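Local coordinates for protein suppressor of fused homolog (Drosophila melanogaster, PDB 6LPH) that probably binds and sequesters Gli-family transcription factors in Hedgehog signalling, and here, as its N-terminal part, is held in complex with a peptide from the kinase Fused, at residues D53-Y58 and W72-F77. Sequence-based numbering, arbitrary orientation.
Sequences DYISMY and WHYISF
W72 opens the pairing of two antiparallel strands with its CA, which lies 3.4 Å from Y58 O as a CA-H...O contact, while an edge of its indole lies near Y58 O, its NE1 bonds to E114, and the ring meets K110 in a cation-pi contact. At H73 the hydrogen-bonded pair with Y58 closes in both directions: Y58 N reaches H73 O and H73 N reaches Y58 O, the latter nearly straight at 168°. The H73 imidazole leads off to Y29 and D178, and CD1 of I75 in its own strand rests over the centre of one ring face. Y74 forms a non-hydrogen-bonded pair with M57, whose extended chi2 (-169°) carries SD to 3.6 Å from Y74 CE2, an oblique Met-aromatic contact. I75 exchanges two backbone bonds with S56, and its CD1 comes to the edge of the Y58 ring, 3.6 Å from Y58 CD1. S76 faces I55 in a second non-hydrogen-bonded pair, but its hydroxyl bonds to E103 and L104 on the next strand. F77 ends the run at a classic beta bulge, where D53 and Y54 both direct weak bonds to its carbonyl oxygen while F77 N returns a sounder one to Y54 O at 2.9 Å. Its CG lies anti to the carbonyl carbon (chi1 -61°), a setting that carries the ring along the first strand: CD1 sits 3.8 Å from Y54 CB and CE1 3.3 Å from S56 OG. Cutting the ring back to an alanine here is likely to open a gap beside Y54 CB and S56 and to leave L18, I21 and I22 of helix 16-28 without the surface they touch. Y54, edge-to-face with an aromatic ring, and M57, against an apolar side chain, also meet the bound peptide. Backbone hydrogen bonds thus hold the buried hairpin along its length, with apolar packing on both faces, and the polar ends of S56 (to Q37), H73 and S76 are satisfied from outside the pair.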
ATOM      1  N   ASP A  53      -0.463  10.469  -8.064  1.00 11.52           N
ATOM      2  CA  ASP A  53       0.364  11.671  -8.062  1.00 13.16           C
ATOM      3  C   ASP A  53       1.486  11.585  -7.028  1.00 12.58           C
ATOM      4  O   ASP A  53       2.587  12.110  -7.274  1.00 13.78           O
ATOM      5  CB  ASP A  53      -0.485  12.915  -7.763  1.00 14.41           C
ATOM      6  CG  ASP A  53      -1.485  13.260  -8.887  1.00 17.30           C
ATOM      7  OD1 ASP A  53      -1.563  12.615  -9.977  1.00 14.83           O
ATOM      8  OD2 ASP A  53      -2.228  14.221  -8.657  1.00 18.86           O
ATOM      9  N   TYR A  54       1.205  10.961  -5.877  1.00 11.36           N
ATOM     10  CA  TYR A  54       2.159  10.890  -4.748  1.00 12.10           C
ATOM     11  C   TYR A  54       1.937   9.576  -3.988  1.00 11.91           C
ATOM     12  O   TYR A  54       0.818   9.066  -3.961  1.00 12.04           O
ATOM     13  CB  TYR A  54       1.958  12.041  -3.708  1.00 11.36           C
ATOM     14  CG  TYR A  54       1.771  13.422  -4.297  1.00 13.59           C
ATOM     15  CD1 TYR A  54       0.486  13.988  -4.406  1.00 14.68           C
ATOM     16  CD2 TYR A  54       2.861  14.142  -4.778  1.00 14.38           C
ATOM     17  CE1 TYR A  54       0.297  15.251  -4.972  1.00 17.93           C
ATOM     18  CE2 TYR A  54       2.697  15.390  -5.356  1.00 18.51           C
ATOM     19  CZ  TYR A  54       1.413  15.936  -5.443  1.00 21.67           C
ATOM     20  OH  TYR A  54       1.244  17.171  -6.004  1.00 27.95           O
ATOM     21  N   ILE A  55       3.000   9.065  -3.356  1.00 10.53           N
ATOM     22  CA  ILE A  55       2.919   7.986  -2.376  1.00  9.92           C
ATOM     23  C   ILE A  55       3.742   8.429  -1.174  1.00 10.63           C
ATOM     24  O   ILE A  55       4.954   8.635  -1.278  1.00 12.39           O
ATOM     25  CB  ILE A  55       3.402   6.640  -2.953  1.00 10.58           C
ATOM     26  CG1 ILE A  55       2.430   6.249  -4.076  1.00 12.77           C
ATOM     27  CG2 ILE A  55       3.454   5.540  -1.866  1.00  9.48           C
ATOM     28  CD1 ILE A  55       3.073   5.536  -5.209  1.00 18.52           C
ATOM     29  N   SER A  56       3.078   8.631  -0.047  1.00  9.91           N
ATOM     30  CA  SER A  56       3.801   8.946   1.183  1.00 10.18           C
ATOM     31  C   SER A  56       4.374   7.680   1.801  1.00 10.09           C
ATOM     32  O   SER A  56       3.773   6.616   1.724  1.00 10.10           O
ATOM     33  CB  SER A  56       2.874   9.587   2.214  1.00 11.17           C
ATOM     34  OG  SER A  56       2.603  10.926   1.855  1.00 14.33           O
ATOM     35  N   MET A  57       5.505   7.818   2.480  1.00 10.00           N
ATOM     36  CA  MET A  57       6.144   6.662   3.145  1.00 11.30           C
ATOM     37  C   MET A  57       6.417   7.035   4.587  1.00 13.41           C
ATOM     38  O   MET A  57       7.047   8.071   4.841  1.00 16.33           O
ATOM     39  CB  MET A  57       7.455   6.324   2.424  1.00 12.19           C
ATOM     40  CG  MET A  57       7.271   6.164   0.910  1.00 13.07           C
ATOM     41  SD  MET A  57       8.769   5.464   0.138  1.00 17.06           S
ATOM     42  CE  MET A  57       9.795   6.927   0.115  1.00 18.21           C
ATOM     43  N   TYR A  58       5.921   6.233   5.535  1.00 12.57           N
ATOM     44  CA  TYR A  58       6.149   6.514   6.944  1.00 13.51           C
ATOM     45  C   TYR A  58       6.846   5.337   7.610  1.00 13.28           C
ATOM     46  O   TYR A  58       6.693   4.204   7.179  1.00 11.86           O
ATOM     47  CB  TYR A  58       4.806   6.742   7.666  1.00 12.99           C
ATOM     48  CG  TYR A  58       4.116   8.039   7.336  1.00 13.23           C
ATOM     49  CD1 TYR A  58       3.154   8.112   6.301  1.00 15.17           C
ATOM     50  CD2 TYR A  58       4.415   9.202   8.050  1.00 13.91           C
ATOM     51  CE1 TYR A  58       2.520   9.310   5.992  1.00 14.54           C
ATOM     52  CE2 TYR A  58       3.756  10.403   7.775  1.00 14.00           C
ATOM     53  CZ  TYR A  58       2.818  10.456   6.756  1.00 15.68           C
ATOM     54  OH  TYR A  58       2.202  11.658   6.478  1.00 16.55           O
ATOM     55  N   TRP A  72       7.356  -0.269   7.370  1.00 10.70           N
ATOM     56  CA  TRP A  72       7.181   0.879   6.508  1.00 10.47           C
ATOM     57  C   TRP A  72       5.734   0.961   6.078  1.00 10.13           C
ATOM     58  O   TRP A  72       5.158  -0.059   5.695  1.00 11.48           O
ATOM     59  CB  TRP A  72       8.037   0.668   5.284  1.00 11.62           C
ATOM     60  CG  TRP A  72       9.508   0.458   5.569  1.00 13.38           C
ATOM     61  CD1 TRP A  72      10.279  -0.682   5.323  1.00 15.85           C
ATOM     62  CD2 TRP A  72      10.433   1.426   6.126  1.00 15.32           C
ATOM     63  NE1 TRP A  72      11.608  -0.473   5.678  1.00 19.69           N
ATOM     64  CE2 TRP A  72      11.759   0.766   6.172  1.00 18.83           C
ATOM     65  CE3 TRP A  72      10.318   2.722   6.578  1.00 17.23           C
ATOM     66  CZ2 TRP A  72      12.874   1.408   6.665  1.00 23.02           C
ATOM     67  CZ3 TRP A  72      11.471   3.356   7.081  1.00 19.76           C
ATOM     68  CH2 TRP A  72      12.703   2.719   7.106  1.00 22.30           C
ATOM     69  N   HIS A  73       5.123   2.150   6.129  1.00 10.14           N
ATOM     70  CA  HIS A  73       3.673   2.317   5.804  1.00 10.35           C
ATOM     71  C   HIS A  73       3.560   3.241   4.591  1.00 10.27           C
ATOM     72  O   HIS A  73       4.065   4.391   4.621  1.00 11.42           O
ATOM     73  CB  HIS A  73       2.975   2.897   7.011  1.00  9.96           C
ATOM     74  CG  HIS A  73       1.464   2.998   6.906  1.00 10.08           C
ATOM     75  ND1 HIS A  73       0.751   3.801   7.735  1.00 11.27           N
ATOM     76  CD2 HIS A  73       0.534   2.373   6.074  1.00 11.32           C
ATOM     77  CE1 HIS A  73      -0.572   3.700   7.463  1.00 11.03           C
ATOM     78  NE2 HIS A  73      -0.722   2.814   6.464  1.00 11.93           N
ATOM     79  N   TYR A  74       2.978   2.726   3.509  1.00  9.82           N
ATOM     80  CA  TYR A  74       2.850   3.470   2.258  1.00  9.12           C
ATOM     81  C   TYR A  74       1.405   3.908   2.053  1.00  9.69           C
ATOM     82  O   TYR A  74       0.505   3.110   2.293  1.00 10.51           O
ATOM     83  CB  TYR A  74       3.217   2.557   1.095  1.00  8.72           C
ATOM     84  CG  TYR A  74       4.663   2.096   1.219  1.00  9.09           C
ATOM     85  CD1 TYR A  74       5.005   1.019   2.035  1.00  9.35           C
ATOM     86  CD2 TYR A  74       5.677   2.788   0.572  1.00  9.47           C
ATOM     87  CE1 TYR A  74       6.365   0.583   2.134  1.00 11.07           C
ATOM     88  CE2 TYR A  74       7.039   2.351   0.652  1.00 11.60           C
ATOM     89  CZ  TYR A  74       7.353   1.261   1.470  1.00 11.31           C
ATOM     90  OH  TYR A  74       8.662   0.840   1.614  1.00 14.01           O
ATOM     91  N   ILE A  75       1.193   5.156   1.614  1.00  9.22           N
ATOM     92  CA  ILE A  75      -0.206   5.673   1.353  1.00  9.11           C
ATOM     93  C   ILE A  75      -0.255   6.391   0.006  1.00  9.56           C
ATOM     94  O   ILE A  75       0.562   7.284  -0.239  1.00  9.67           O
ATOM     95  CB  ILE A  75      -0.745   6.581   2.479  1.00 10.08           C
ATOM     96  CG1 ILE A  75      -0.653   5.885   3.836  1.00 10.22           C
ATOM     97  CG2 ILE A  75      -2.229   6.974   2.198  1.00  9.97           C
ATOM     98  CD1 ILE A  75       0.560   6.288   4.632  1.00 11.07           C
ATOM     99  N   SER A  76      -1.183   5.983  -0.880  1.00 10.33           N
ATOM    100  CA  SER A  76      -1.277   6.565  -2.234  1.00 10.40           C
ATOM    101  C   SER A  76      -2.172   7.786  -2.266  1.00 10.85           C
ATOM    102  O   SER A  76      -3.072   7.947  -1.412  1.00 10.89           O
ATOM    103  CB  SER A  76      -1.861   5.539  -3.236  1.00 11.41           C
ATOM    104  OG  SER A  76      -3.295   5.403  -3.077  1.00 13.07           O
ATOM    105  N   PHE A  77      -1.947   8.634  -3.272  1.00 10.80           N
ATOM    106  CA  PHE A  77      -2.820   9.788  -3.534  1.00 11.26           C
ATOM    107  C   PHE A  77      -3.072   9.805  -5.021  1.00 10.94           C
ATOM    108  O   PHE A  77      -2.118   9.994  -5.813  1.00 12.17           O
ATOM    109  CB  PHE A  77      -2.128  11.106  -3.188  1.00 10.95           C
ATOM    110  CG  PHE A  77      -1.730  11.244  -1.742  1.00 12.40           C
ATOM    111  CD1 PHE A  77      -0.573  10.621  -1.255  1.00 11.38           C
ATOM    112  CD2 PHE A  77      -2.460  12.067  -0.883  1.00 12.61           C
ATOM    113  CE1 PHE A  77      -0.183  10.771   0.073  1.00 12.83           C
ATOM    114  CE2 PHE A  77      -2.055  12.228   0.441  1.00 15.44           C
ATOM    115  CZ  PHE A  77      -0.918  11.576   0.923  1.00 14.00           C
TER